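Local coordinates for protein diacylglycerol O-acyltransferase (Marinobacter hydrocarbonoclasticus, PDB 6CHJ) that probably transfers acyl groups from acyl-CoA to long-chain alcohols or diacylglycerol, forming wax esters and triacylglycerols, at residues L26-P32 with A393-Y399; M151-P156 with R386-W390; A242-L248 with D419-L425. All coordinates share one frame; numbering follows the deposited sequence.

Contact 1. Residues L26-P32 with A393-Y399; sequences LQLFSFP and AKLEGMY
L26-S30 pairs antiparallel with A393-Y399, the two short strand axes lying 4.5 Å apart at their closest and 141° apart in direction. L26 and Y399 exchange two backbone hydrogen bonds, and L28 N reaches G397 O while L28 O receives E396 N. Two successive residues, E396 and G397, therefore face L28: this is a classic beta bulge. It shifts the register by one, so that F29 lies opposite L395 and S30 N bonds to K394 O.

Q27, F29 and L395 share one face of the sheet. CD1 of L395 sits 4.0 Å from the centroid of the F29 ring and 26° off its normal, which is CH-pi geometry with the methyl displaced toward the rim. The same CD1 also touches Q27 CB at 3.6 Å, wedged between two residues of the other strand. Carrying CG anti to the backbone N (chi1 -171°) brings the L395 branch back toward that strand. F128 of the adjoining strand stacks with the F29 ring. The amide of Q27 is held elsewhere, by A148 O.

L26, L28 and Y399 occupy the other face. L26 O lies at the edge of the Y399 ring, 3.4 Å from CD2, and the phenol hydroxyl is bonded to S245. At the far end, the E396 side chain bends at chi2, carrying OE2 to 2.8 Å from S30 OG; Q127 OE1 competes for that hydroxyl proton. K394 NZ forms a salt bridge with the same OE2 at 3.1 Å, its hydrogen bond weak. Beyond, A393 CB packs 4.0 Å from P32 CG.

Buried apolar packing of L395 on F29 is thus joined to a small polar cluster around one carboxylate oxygen, whose negative charge K394 would partly offset.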
loop_
_atom_site.group_PDB
_atom_site.type_symbol
_atom_site.label_atom_id
_atom_site.label_comp_id
_atom_site.label_asym_id
_atom_site.label_seq_id
_atom_site.Cartn_x
_atom_site.Cartn_y
_atom_site.Cartn_z
ATOM N N LEU B 26 10.227 11.176 -7.205
ATOM C CA LEU B 26 10.993 11.336 -5.980
ATOM C C LEU B 26 11.856 12.587 -6.091
ATOM O O LEU B 26 12.833 12.610 -6.851
ATOM C CB LEU B 26 11.858 10.111 -5.710
ATOM C CG LEU B 26 12.770 10.346 -4.510
ATOM C CD1 LEU B 26 11.950 10.583 -3.209
ATOM C CD2 LEU B 26 13.736 9.188 -4.371
ATOM N N GLN B 27 11.515 13.604 -5.302
ATOM C CA GLN B 27 12.237 14.869 -5.246
ATOM C C GLN B 27 13.036 14.948 -3.955
ATOM O O GLN B 27 12.496 14.724 -2.869
ATOM C CB GLN B 27 11.267 16.043 -5.320
ATOM C CG GLN B 27 10.716 16.266 -6.705
ATOM C CD GLN B 27 9.622 17.274 -6.682
ATOM O OE1 GLN B 27 8.963 17.445 -5.653
ATOM N NE2 GLN B 27 9.420 17.973 -7.795
ATOM N N LEU B 28 14.311 15.271 -4.072
ATOM C CA LEU B 28 15.209 15.386 -2.937
ATOM C C LEU B 28 15.617 16.843 -2.780
ATOM O O LEU B 28 16.035 17.476 -3.755
ATOM C CB LEU B 28 16.425 14.499 -3.157
ATOM C CG LEU B 28 17.568 14.603 -2.166
ATOM C CD1 LEU B 28 17.201 13.867 -0.870
ATOM C CD2 LEU B 28 18.816 14.026 -2.821
ATOM N N PHE B 29 15.466 17.387 -1.569
ATOM C CA PHE B 29 15.802 18.776 -1.296
ATOM C C PHE B 29 16.834 18.872 -0.184
ATOM O O PHE B 29 17.041 17.938 0.593
ATOM C CB PHE B 29 14.605 19.616 -0.864
ATOM C CG PHE B 29 13.453 19.598 -1.808
ATOM C CD1 PHE B 29 13.320 20.579 -2.776
ATOM C CD2 PHE B 29 12.453 18.651 -1.676
ATOM C CE1 PHE B 29 12.219 20.598 -3.640
ATOM C CE2 PHE B 29 11.366 18.657 -2.529
ATOM C CZ PHE B 29 11.252 19.635 -3.521
ATOM N N SER B 30 17.475 20.030 -0.114
ATOM C CA SER B 30 18.296 20.379 1.032
ATOM C C SER B 30 17.516 21.332 1.930
ATOM O O SER B 30 16.604 22.034 1.468
ATOM C CB SER B 30 19.618 21.005 0.589
ATOM O OG SER B 30 20.548 19.992 0.258
ATOM N N PHE B 31 17.846 21.315 3.222
ATOM C CA PHE B 31 17.303 22.326 4.122
ATOM C C PHE B 31 17.600 23.713 3.555
ATOM O O PHE B 31 18.740 23.970 3.137
ATOM C CB PHE B 31 17.916 22.228 5.522
ATOM C CG PHE B 31 17.312 21.169 6.409
ATOM C CD1 PHE B 31 16.602 20.095 5.874
ATOM C CD2 PHE B 31 17.488 21.235 7.796
ATOM C CE1 PHE B 31 16.079 19.108 6.701
ATOM C CE2 PHE B 31 16.962 20.251 8.627
ATOM C CZ PHE B 31 16.251 19.189 8.076
ATOM N N PRO B 32 16.629 24.626 3.523
ATOM C CA PRO B 32 16.952 26.002 3.121
ATOM C C PRO B 32 17.976 26.581 4.089
ATOM O O PRO B 32 18.007 26.223 5.271
ATOM C CB PRO B 32 15.607 26.742 3.200
ATOM C CG PRO B 32 14.548 25.654 3.365
ATOM C CD PRO B 32 15.254 24.502 4.034
ATOM N N ALA B 393 14.178 25.780 -0.456
ATOM C CA ALA B 393 14.780 24.456 -0.392
ATOM C C ALA B 393 15.231 24.084 -1.800
ATOM O O ALA B 393 14.413 24.012 -2.723
ATOM C CB ALA B 393 13.801 23.424 0.169
ATOM N N LYS B 394 16.530 23.883 -1.974
ATOM C CA LYS B 394 17.056 23.567 -3.297
ATOM C C LYS B 394 16.686 22.135 -3.680
ATOM O O LYS B 394 16.975 21.184 -2.943
ATOM C CB LYS B 394 18.575 23.759 -3.319
ATOM C CG LYS B 394 19.248 23.463 -4.653
ATOM C CD LYS B 394 20.757 23.672 -4.570
ATOM C CE LYS B 394 21.237 23.650 -3.119
ATOM N NZ LYS B 394 22.661 23.238 -2.971
ATOM N N LEU B 395 16.043 21.982 -4.821
ATOM C CA LEU B 395 15.918 20.657 -5.413
ATOM C C LEU B 395 17.305 20.147 -5.785
ATOM O O LEU B 395 17.999 20.770 -6.593
ATOM C CB LEU B 395 15.012 20.717 -6.645
ATOM C CG LEU B 395 14.578 19.392 -7.283
ATOM C CD1 LEU B 395 13.711 18.559 -6.317
ATOM C CD2 LEU B 395 13.866 19.640 -8.612
ATOM N N GLU B 396 17.723 19.034 -5.170
ATOM C CA GLU B 396 19.005 18.401 -5.474
ATOM C C GLU B 396 18.926 17.282 -6.517
ATOM O O GLU B 396 19.968 16.890 -7.057
ATOM C CB GLU B 396 19.636 17.813 -4.205
ATOM C CG GLU B 396 19.849 18.796 -3.089
ATOM C CD GLU B 396 21.082 19.660 -3.301
ATOM O OE1 GLU B 396 21.760 19.508 -4.347
ATOM O OE2 GLU B 396 21.360 20.497 -2.417
ATOM N N GLY B 397 17.737 16.739 -6.794
ATOM C CA GLY B 397 17.583 15.639 -7.734
ATOM C C GLY B 397 16.132 15.208 -7.853
ATOM O O GLY B 397 15.428 15.116 -6.837
ATOM N N MET B 398 15.664 14.967 -9.084
ATOM C CA MET B 398 14.288 14.568 -9.361
ATOM C C MET B 398 14.319 13.282 -10.185
ATOM O O MET B 398 14.975 13.231 -11.232
ATOM C CB MET B 398 13.520 15.683 -10.100
ATOM C CG MET B 398 14.382 16.493 -11.082
ATOM S SD MET B 398 13.531 17.730 -12.105
ATOM C CE MET B 398 12.423 16.698 -13.069
ATOM N N TYR B 399 13.621 12.249 -9.702
ATOM C CA TYR B 399 13.734 10.888 -10.227
ATOM C C TYR B 399 12.342 10.336 -10.503
ATOM O O TYR B 399 11.546 10.157 -9.556
ATOM C CB TYR B 399 14.480 9.981 -9.247
ATOM C CG TYR B 399 15.788 10.568 -8.774
ATOM C CD1 TYR B 399 16.961 10.397 -9.517
ATOM C CD2 TYR B 399 15.853 11.323 -7.607
ATOM C CE1 TYR B 399 18.183 10.947 -9.092
ATOM C CE2 TYR B 399 17.055 11.879 -7.172
ATOM C CZ TYR B 399 18.216 11.685 -7.926
ATOM O OH TYR B 399 19.396 12.240 -7.497
#

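Contact 2. Residues M151-P156 with R386-W390; sequences MLSENP and RPLYW
S153 and Y389 form a single antiparallel bridge whose two backbone bonds satisfy both amides and both carbonyls: S153 N reaches Y389 O at 3.2 Å, almost straight at 173°, and Y389 N reaches S153 O at 3.0 Å. The hydroxyl of S153 turns elsewhere, to E158 OE1, and takes a weak bond from N155 N. N155 OD1 in turn accepts D157 N.

At the exposed end, E154 and R386 form a two-pronged salt bridge. R386 NH2 meets E154 OE1 on the syn side at 2.8 Å; OE1 lies near the guanidinium plane, but the donor is tilted out of the carboxylate plane. The second prong, NE to OE2, is modelled improbably short, its length doubtful.

The rings are covered by carbon. P156 CB stands 3.5 Å above the centre of the Y389 ring. M151 CE lies 3.6 Å from the centroid of the W390 five-membered ring, only 5° off its normal, with SD nearby in a Met-aromatic contact; bends at chi2 and chi3 fold the thioether over that face. The indole NE1 is satisfied by P162 O. L152 CD2 abuts W390 CB at 3.5 Å, while its CD1 meets L388 CD1.

The single bridge docks the loop after helix 141-150, which begins at the glycine ending this family's HHxxxDG signature, on 389-390, its sheet's outermost strand within the chain.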
loop_
_atom_site.group_PDB
_atom_site.type_symbol
_atom_site.label_atom_id
_atom_site.label_comp_id
_atom_site.label_asym_id
_atom_site.label_seq_id
_atom_site.Cartn_x
_atom_site.Cartn_y
_atom_site.Cartn_z
ATOM N N MET B 151 5.684 23.362 -10.024
ATOM C CA MET B 151 5.505 23.647 -8.604
ATOM C C MET B 151 6.675 24.414 -7.998
ATOM O O MET B 151 6.541 24.935 -6.884
ATOM C CB MET B 151 5.305 22.330 -7.836
ATOM C CG MET B 151 4.615 22.489 -6.489
ATOM S SD MET B 151 5.166 21.345 -5.198
ATOM C CE MET B 151 6.953 21.460 -5.302
ATOM N N LEU B 152 7.811 24.495 -8.685
ATOM C CA LEU B 152 9.002 25.125 -8.140
ATOM C C LEU B 152 9.248 26.465 -8.826
ATOM O O LEU B 152 8.566 26.842 -9.784
ATOM C CB LEU B 152 10.215 24.203 -8.294
ATOM C CG LEU B 152 10.175 22.807 -7.671
ATOM C CD1 LEU B 152 11.046 21.855 -8.489
ATOM C CD2 LEU B 152 10.628 22.826 -6.229
ATOM N N SER B 153 10.246 27.187 -8.323
ATOM C CA SER B 153 10.625 28.469 -8.886
ATOM C C SER B 153 12.145 28.552 -8.954
ATOM O O SER B 153 12.861 27.806 -8.278
ATOM C CB SER B 153 10.055 29.629 -8.061
ATOM O OG SER B 153 10.422 30.883 -8.602
ATOM N N GLU B 154 12.633 29.481 -9.783
ATOM C CA GLU B 154 14.069 29.693 -9.918
ATOM C C GLU B 154 14.656 30.567 -8.816
ATOM O O GLU B 154 15.863 30.483 -8.565
ATOM C CB GLU B 154 14.383 30.305 -11.290
ATOM C CG GLU B 154 14.552 29.263 -12.394
ATOM C CD GLU B 154 14.680 29.873 -13.783
ATOM O OE1 GLU B 154 13.659 29.945 -14.507
ATOM O OE2 GLU B 154 15.810 30.265 -14.158
ATOM N N ASN B 155 13.835 31.375 -8.131
ATOM C CA ASN B 155 14.340 32.325 -7.141
ATOM C C ASN B 155 14.427 31.672 -5.766
ATOM O O ASN B 155 13.390 31.305 -5.204
ATOM C CB ASN B 155 13.445 33.559 -7.077
ATOM C CG ASN B 155 13.807 34.497 -5.924
ATOM O OD1 ASN B 155 14.976 34.642 -5.564
ATOM N ND2 ASN B 155 12.799 35.143 -5.348
ATOM N N PRO B 156 15.619 31.548 -5.175
ATOM C CA PRO B 156 15.726 30.976 -3.826
ATOM C C PRO B 156 15.314 31.927 -2.711
ATOM O O PRO B 156 15.148 31.478 -1.566
ATOM C CB PRO B 156 17.216 30.645 -3.722
ATOM C CG PRO B 156 17.860 31.751 -4.501
ATOM C CD PRO B 156 16.918 32.049 -5.658
ATOM N N ARG B 386 17.912 24.763 -15.309
ATOM C CA ARG B 386 18.539 25.616 -14.307
ATOM C C ARG B 386 18.101 25.177 -12.914
ATOM O O ARG B 386 17.045 24.555 -12.762
ATOM C CB ARG B 386 18.183 27.092 -14.537
ATOM C CG ARG B 386 18.601 27.601 -15.922
ATOM C CD ARG B 386 18.371 29.077 -16.101
ATOM N NE ARG B 386 16.952 29.405 -16.069
ATOM C CZ ARG B 386 16.189 29.470 -17.149
ATOM N NH1 ARG B 386 16.716 29.218 -18.338
ATOM N NH2 ARG B 386 14.904 29.781 -17.038
ATOM N N PRO B 387 18.897 25.485 -11.881
ATOM C CA PRO B 387 18.554 25.023 -10.528
ATOM C C PRO B 387 17.220 25.582 -10.052
ATOM O O PRO B 387 16.730 26.613 -10.527
ATOM C CB PRO B 387 19.716 25.534 -9.664
ATOM C CG PRO B 387 20.843 25.699 -10.609
ATOM C CD PRO B 387 20.210 26.149 -11.906
ATOM N N LEU B 388 16.618 24.864 -9.103
ATOM C CA LEU B 388 15.258 25.152 -8.679
ATOM C C LEU B 388 15.170 25.052 -7.164
ATOM O O LEU B 388 16.022 24.454 -6.499
ATOM C CB LEU B 388 14.244 24.221 -9.356
ATOM C CG LEU B 388 13.992 24.499 -10.837
ATOM C CD1 LEU B 388 13.027 23.494 -11.447
ATOM C CD2 LEU B 388 13.479 25.909 -11.009
ATOM N N TYR B 389 14.137 25.693 -6.619
ATOM C CA TYR B 389 13.944 25.779 -5.179
ATOM C C TYR B 389 12.457 25.697 -4.885
ATOM O O TYR B 389 11.633 26.178 -5.671
ATOM C CB TYR B 389 14.529 27.086 -4.581
ATOM C CG TYR B 389 15.963 27.360 -4.991
ATOM C CD1 TYR B 389 16.259 27.886 -6.250
ATOM C CD2 TYR B 389 17.025 27.071 -4.137
ATOM C CE1 TYR B 389 17.554 28.115 -6.645
ATOM C CE2 TYR B 389 18.336 27.308 -4.529
ATOM C CZ TYR B 389 18.588 27.825 -5.787
ATOM O OH TYR B 389 19.873 28.064 -6.200
ATOM N N TRP B 390 12.127 25.053 -3.767
ATOM C CA TRP B 390 10.804 25.133 -3.152
ATOM C C TRP B 390 10.993 25.925 -1.871
ATOM O O TRP B 390 11.709 25.476 -0.970
ATOM C CB TRP B 390 10.217 23.753 -2.856
ATOM C CG TRP B 390 8.703 23.740 -2.647
ATOM C CD1 TRP B 390 7.771 24.544 -3.265
ATOM C CD2 TRP B 390 7.957 22.860 -1.787
ATOM N NE1 TRP B 390 6.499 24.219 -2.832
ATOM C CE2 TRP B 390 6.589 23.194 -1.925
ATOM C CE3 TRP B 390 8.314 21.822 -0.912
ATOM C CZ2 TRP B 390 5.585 22.529 -1.218
ATOM C CZ3 TRP B 390 7.315 21.166 -0.208
ATOM C CH2 TRP B 390 5.967 21.525 -0.365
#

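Contact 3. Residues A242-L248 with D419-L425; sequences AAQSWCL and DQVEFGL
W246 and F423 meet obliquely, their ring planes 70° apart and the centroid of the indole six-membered ring 4.8 Å from that of the phenyl. The closest atoms are W246 CE3 and F423 CD2 at 3.3 Å. One face of the indole carries Q244 CG, 3.6 Å above its plane and toward the rim, while V421 O lies at the indole edge. Q244 O occupies an edge position on the phenyl. Helices 262-280 and 437-453 both supply side chains to the two aromatics, and E443 takes a weak bond from the indole nitrogen.

Beneath these rings runs a regular antiparallel pairing, with short-segment axes 155° apart. A242 with L425, Q244 with F423, and W246 with V421 are hydrogen-bonded pairs, each using both donors and both acceptors. One further bond, L248 N to D419 O at 2.7 Å, continues the grip just past N-cap residue C247, where the chain enters helix 248-258. L248 CD1 then packs on V421 CG2 at 3.6 Å.

Polar groups gather on the other face. Q420 places CG between its backbone N and carbonyl carbon (chi1 61°), and NE2 donates to E422 OE2 on the syn side at 3.1 Å, tilted out of the carboxylate plane. S245 OG is modelled too near E422 OE1 for that contact to be trusted. Firmer partners come from strand 393-401: Y399 OH for S245, E396 O for Q420 and M398 N for E422.

Strand 239-247, from the catalytic domain, thereby forms the outermost strand of a mixed sheet whose next strand belongs to the C-terminal domain, an interleaving consistent with the two-lobed chloramphenicol acetyltransferase-like fold of CoA-dependent acyltransferases.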
loop_
_atom_site.group_PDB
_atom_site.type_symbol
_atom_site.label_atom_id
_atom_site.label_comp_id
_atom_site.label_asym_id
_atom_site.label_seq_id
_atom_site.Cartn_x
_atom_site.Cartn_y
_atom_site.Cartn_z
ATOM N N ALA B 242 15.399 2.129 -7.747
ATOM C CA ALA B 242 16.813 2.497 -7.740
ATOM C C ALA B 242 16.960 3.742 -8.590
ATOM O O ALA B 242 16.581 3.743 -9.769
ATOM C CB ALA B 242 17.703 1.368 -8.277
ATOM N N ALA B 243 17.478 4.800 -7.989
ATOM C CA ALA B 243 17.641 6.073 -8.664
ATOM C C ALA B 243 19.033 6.604 -8.362
ATOM O O ALA B 243 19.640 6.250 -7.344
ATOM C CB ALA B 243 16.570 7.094 -8.238
ATOM N N GLN B 244 19.537 7.445 -9.270
ATOM C CA GLN B 244 20.872 8.027 -9.159
ATOM C C GLN B 244 21.044 9.099 -10.228
ATOM O O GLN B 244 20.364 9.086 -11.260
ATOM C CB GLN B 244 21.974 6.964 -9.288
ATOM C CG GLN B 244 23.429 7.461 -9.130
ATOM C CD GLN B 244 23.636 8.432 -7.960
ATOM O OE1 GLN B 244 23.233 9.608 -8.007
ATOM N NE2 GLN B 244 24.274 7.934 -6.899
ATOM N N SER B 245 21.954 10.029 -9.952
ATOM C CA SER B 245 22.292 11.142 -10.821
ATOM C C SER B 245 23.696 10.951 -11.374
ATOM O O SER B 245 24.577 10.411 -10.696
ATOM C CB SER B 245 22.232 12.476 -10.062
ATOM O OG SER B 245 20.898 12.884 -9.793
ATOM N N TRP B 246 23.900 11.408 -12.610
ATOM C CA TRP B 246 25.215 11.426 -13.241
ATOM C C TRP B 246 25.451 12.796 -13.863
ATOM O O TRP B 246 24.541 13.369 -14.473
ATOM C CB TRP B 246 25.350 10.334 -14.320
ATOM C CG TRP B 246 25.640 8.948 -13.784
ATOM C CD1 TRP B 246 26.848 8.374 -13.651
ATOM C CD2 TRP B 246 24.683 7.975 -13.337
ATOM N NE1 TRP B 246 26.721 7.093 -13.163
ATOM C CE2 TRP B 246 25.401 6.833 -12.943
ATOM C CE3 TRP B 246 23.292 7.965 -13.230
ATOM C CZ2 TRP B 246 24.782 5.691 -12.432
ATOM C CZ3 TRP B 246 22.672 6.828 -12.723
ATOM C CH2 TRP B 246 23.417 5.709 -12.327
ATOM N N CYS B 247 26.677 13.311 -13.733
ATOM C CA CYS B 247 26.941 14.671 -14.191
ATOM C C CYS B 247 26.919 14.747 -15.710
ATOM O O CYS B 247 27.544 13.933 -16.394
ATOM C CB CYS B 247 28.283 15.187 -13.682
ATOM S SG CYS B 247 28.665 16.786 -14.468
ATOM N N LEU B 248 26.228 15.761 -16.230
ATOM C CA LEU B 248 26.054 15.911 -17.673
ATOM C C LEU B 248 27.391 16.098 -18.401
ATOM O O LEU B 248 27.681 15.381 -19.368
ATOM C CB LEU B 248 25.121 17.089 -17.948
ATOM C CG LEU B 248 24.310 17.136 -19.231
ATOM C CD1 LEU B 248 23.954 15.732 -19.702
ATOM C CD2 LEU B 248 23.063 17.987 -19.010
ATOM N N ASP B 419 22.543 20.353 -13.998
ATOM C CA ASP B 419 23.876 19.773 -14.138
ATOM C C ASP B 419 23.877 18.314 -14.570
ATOM O O ASP B 419 24.938 17.817 -14.960
ATOM C CB ASP B 419 24.637 19.843 -12.811
ATOM C CG ASP B 419 25.205 21.209 -12.529
ATOM O OD1 ASP B 419 25.493 21.491 -11.344
ATOM O OD2 ASP B 419 25.369 22.000 -13.486
ATOM N N GLN B 420 22.755 17.598 -14.462
ATOM C CA GLN B 420 22.841 16.152 -14.335
ATOM C C GLN B 420 21.739 15.455 -15.132
ATOM O O GLN B 420 20.765 16.064 -15.581
ATOM C CB GLN B 420 22.802 15.743 -12.850
ATOM C CG GLN B 420 21.513 16.164 -12.119
ATOM C CD GLN B 420 21.711 16.428 -10.631
ATOM O OE1 GLN B 420 22.684 17.069 -10.219
ATOM N NE2 GLN B 420 20.771 15.948 -9.816
ATOM N N VAL B 421 21.925 14.150 -15.309
ATOM C CA VAL B 421 20.943 13.265 -15.928
ATOM C C VAL B 421 20.482 12.281 -14.858
ATOM O O VAL B 421 21.304 11.733 -14.109
ATOM C CB VAL B 421 21.524 12.551 -17.174
ATOM C CG1 VAL B 421 20.744 11.303 -17.526
ATOM C CG2 VAL B 421 21.511 13.499 -18.366
ATOM N N GLU B 422 19.170 12.083 -14.767
ATOM C CA GLU B 422 18.561 11.380 -13.643
ATOM C C GLU B 422 18.020 10.033 -14.100
ATOM O O GLU B 422 17.245 9.969 -15.065
ATOM C CB GLU B 422 17.429 12.222 -13.056
ATOM C CG GLU B 422 17.799 13.690 -12.934
ATOM C CD GLU B 422 18.586 13.941 -11.675
ATOM O OE1 GLU B 422 19.706 13.403 -11.571
ATOM O OE2 GLU B 422 18.091 14.663 -10.790
ATOM N N PHE B 423 18.428 8.965 -13.415
ATOM C CA PHE B 423 18.015 7.611 -13.764
ATOM C C PHE B 423 17.017 7.113 -12.730
ATOM O O PHE B 423 17.346 7.052 -11.542
ATOM C CB PHE B 423 19.202 6.648 -13.821
ATOM C CG PHE B 423 19.995 6.715 -15.097
ATOM C CD1 PHE B 423 19.968 5.657 -16.000
ATOM C CD2 PHE B 423 20.802 7.818 -15.376
ATOM C CE1 PHE B 423 20.729 5.692 -17.172
ATOM C CE2 PHE B 423 21.567 7.864 -16.546
ATOM C CZ PHE B 423 21.535 6.802 -17.436
ATOM N N GLY B 424 15.814 6.744 -13.186
ATOM C CA GLY B 424 14.874 6.033 -12.340
ATOM C C GLY B 424 14.581 4.630 -12.843
ATOM O O GLY B 424 13.935 4.463 -13.883
ATOM N N LEU B 425 15.045 3.618 -12.110
ATOM C CA LEU B 425 14.821 2.215 -12.423
ATOM C C LEU B 425 13.809 1.649 -11.428
ATOM O O LEU B 425 14.080 1.611 -10.221
ATOM C CB LEU B 425 16.128 1.426 -12.353
ATOM C CG LEU B 425 17.363 2.054 -13.028
ATOM C CD1 LEU B 425 18.515 1.080 -13.072
ATOM C CD2 LEU B 425 17.059 2.542 -14.422
#

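Contacts 1 and 3 each pair a strand of the catalytic domain with one of the C-terminal domain, but in different sheets; their centres lie 13 Å apart. Contact 1 is the most buried, contact 3 partly so, and contact 2 straddles interior and surface at the outer edge of contact 1's sheet. Strand 393-401 joins all three: L395 N probably bonds to L388 O of contact 2, while M398 N, farther along the strand, probably bonds to E422 OE2 of contact 3. Contact 1 has its ion pair at the partly exposed end of its strands and contact 2 at the surface, whereas the E422 carboxylate of contact 3 is buried. Contacts 2 and 3 do not touch.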